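Local coordinates for protein YghZ aldo-keto reductase (Escherichia coli, PDB 3N6Q) that probably catalyses the NAD(P)H-dependent reduction of aldehydes or ketones, as a TIM-barrel member of the aldo-keto reductase family, at residues B[44-49]-B[82-87]. Numbering follows the deposited sequence. Where two conformers were deposited one is given.
Sequences SQRAIL and REDFAA. With MG (magnesium ion), chain J.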
# COMPACT_ATOMS: atom_id res chain seq x y z
N SER B 44 -12.20 38.44 -7.24
CA SER B 44 -10.80 38.91 -7.24
C SER B 44 -9.84 37.76 -7.30
O SER B 44 -8.85 37.79 -8.04
CB SER B 44 -10.51 39.71 -5.96
OG SER B 44 -11.38 40.83 -5.90
N GLN B 45 -10.09 36.74 -6.46
CA GLN B 45 -9.30 35.50 -6.52
C GLN B 45 -9.31 34.86 -7.92
O GLN B 45 -8.30 34.36 -8.42
CB GLN B 45 -9.83 34.52 -5.45
CG GLN B 45 -9.89 35.08 -4.03
CD GLN B 45 -10.38 34.00 -3.08
OE1 GLN B 45 -10.14 32.81 -3.32
NE2 GLN B 45 -11.07 34.38 -2.03
N ARG B 46 -10.48 34.81 -8.56
CA ARG B 46 -10.61 34.11 -9.81
C ARG B 46 -9.73 34.79 -10.86
O ARG B 46 -9.11 34.11 -11.68
CB ARG B 46 -12.09 34.18 -10.32
CG ARG B 46 -12.23 33.52 -11.68
CD ARG B 46 -13.65 33.73 -12.28
NE ARG B 46 -14.68 33.61 -11.26
CZ ARG B 46 -15.19 32.46 -10.84
NH1 ARG B 46 -14.73 31.30 -11.35
NH2 ARG B 46 -16.15 32.48 -9.92
N ALA B 47 -9.72 36.10 -10.85
CA ALA B 47 -8.96 36.89 -11.85
C ALA B 47 -7.45 36.63 -11.71
O ALA B 47 -6.73 36.47 -12.75
CB ALA B 47 -9.26 38.35 -11.69
N ILE B 48 -6.99 36.61 -10.45
CA ILE B 48 -5.62 36.22 -10.12
C ILE B 48 -5.22 34.84 -10.64
O ILE B 48 -4.16 34.69 -11.30
CB ILE B 48 -5.24 36.43 -8.63
CG1 ILE B 48 -5.49 37.90 -8.16
CG2 ILE B 48 -3.76 35.95 -8.42
CD1 ILE B 48 -5.68 38.11 -6.65
N LEU B 49 -5.99 33.77 -10.33
CA LEU B 49 -5.60 32.43 -10.81
C LEU B 49 -5.58 32.34 -12.31
O LEU B 49 -4.75 31.60 -12.92
CB LEU B 49 -6.53 31.32 -10.24
CG LEU B 49 -6.56 31.28 -8.70
CD1 LEU B 49 -7.49 30.13 -8.20
CD2 LEU B 49 -5.15 30.97 -8.14
N ARG B 82 -12.52 23.61 -9.40
CA ARG B 82 -13.69 22.92 -9.95
C ARG B 82 -14.38 23.78 -11.01
O ARG B 82 -14.83 23.26 -12.02
CB ARG B 82 -14.68 22.49 -8.85
CG ARG B 82 -14.22 21.26 -8.09
CD ARG B 82 -15.19 20.82 -6.95
NE ARG B 82 -15.57 21.92 -6.05
CZ ARG B 82 -15.07 22.10 -4.83
NH1 ARG B 82 -14.19 21.26 -4.32
NH2 ARG B 82 -15.48 23.11 -4.11
N GLU B 83 -14.49 25.08 -10.77
CA GLU B 83 -15.23 25.96 -11.70
C GLU B 83 -14.45 26.22 -12.99
O GLU B 83 -15.00 26.08 -14.11
CB GLU B 83 -15.63 27.30 -11.05
CG GLU B 83 -16.89 27.24 -10.12
CD GLU B 83 -17.39 28.60 -9.68
OE1 GLU B 83 -16.78 29.60 -10.10
OE2 GLU B 83 -18.48 28.71 -9.00
N ASP B 84 -13.14 26.49 -12.87
CA ASP B 84 -12.35 27.01 -14.01
C ASP B 84 -11.23 26.08 -14.48
O ASP B 84 -10.69 26.29 -15.59
CB ASP B 84 -11.75 28.35 -13.63
CG ASP B 84 -12.77 29.48 -13.58
OD1 ASP B 84 -13.89 29.35 -14.14
OD2 ASP B 84 -12.40 30.55 -13.05
N PHE B 85 -10.81 25.14 -13.64
CA PHE B 85 -9.62 24.36 -13.95
C PHE B 85 -9.89 22.86 -14.00
O PHE B 85 -8.96 22.11 -13.97
CB PHE B 85 -8.47 24.67 -12.97
CG PHE B 85 -7.93 26.07 -13.06
CD1 PHE B 85 -6.74 26.31 -13.75
CD2 PHE B 85 -8.51 27.10 -12.34
CE1 PHE B 85 -6.21 27.58 -13.80
CE2 PHE B 85 -8.00 28.38 -12.36
CZ PHE B 85 -6.86 28.64 -13.13
N ALA B 86 -11.13 22.44 -14.18
CA ALA B 86 -11.44 21.00 -14.29
C ALA B 86 -10.71 20.29 -15.41
O ALA B 86 -10.39 19.11 -15.29
CB ALA B 86 -12.96 20.77 -14.40
N ALA B 87 -10.44 20.95 -16.51
CA ALA B 87 -9.72 20.28 -17.56
C ALA B 87 -8.20 20.45 -17.41
O ALA B 87 -7.45 19.94 -18.25
CB ALA B 87 -10.17 20.77 -18.93
MG MG J . -19.48 30.21 -8.71
O HOH W 1 -10.00 31.03 -11.26
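Arg46 reaches across to Glu83 and Asp84 and ties together two outer helices of the TIM barrel. Helix 42-54 supplies the arginine. The C-terminal end of helix 72-84 supplies both acids. CG of Arg46 is anti to the backbone N (chi1 176°), and the chain bends at chi3, which brings the guanidinium end-on to Glu83. NH1 and NH2 both grip the same oxygen: Arg46 NH1 lies 2.9 Å and Arg46 NH2 3.0 Å from Glu83 OE1. Both bonds are bent, with N-H...O angles near 142°. Guanidinium and carboxylate are nearly coplanar, 10° apart. Asp84 is met differently. Arg46 NH1 bonds Asp84 OD2 at 3.0 Å, from above the carboxylate plane and not within it. Arg46 NH2 also pairs with Glu43. The several opposite charges probably favour ionised carboxylates here.

The tightly packed part is Leu49 against Phe85. Leu49 CB packs against Phe85 CE2 at 3.9 Å. The carbonyl O of Leu49 lies at the ring edge, 3.6 Å from Phe85 CZ. Trp3 meets the Phe85 ring edge-to-face, and Leu80 and Leu30 pack on Leu49.

Glu83 lies on the solvent-exposed side, held by charge and not by packing. Its OE2 is modelled on a magnesium ion, but the 1.8 Å from Glu83 OE2 to the metal is unusually short, and that geometry is doubtful. The Asp84 carboxylate is buried, and its OD2 is satisfied by Arg46, by Arg50 one helical turn along, and by a water that donates to both Arg46 O and Asp84 OD2.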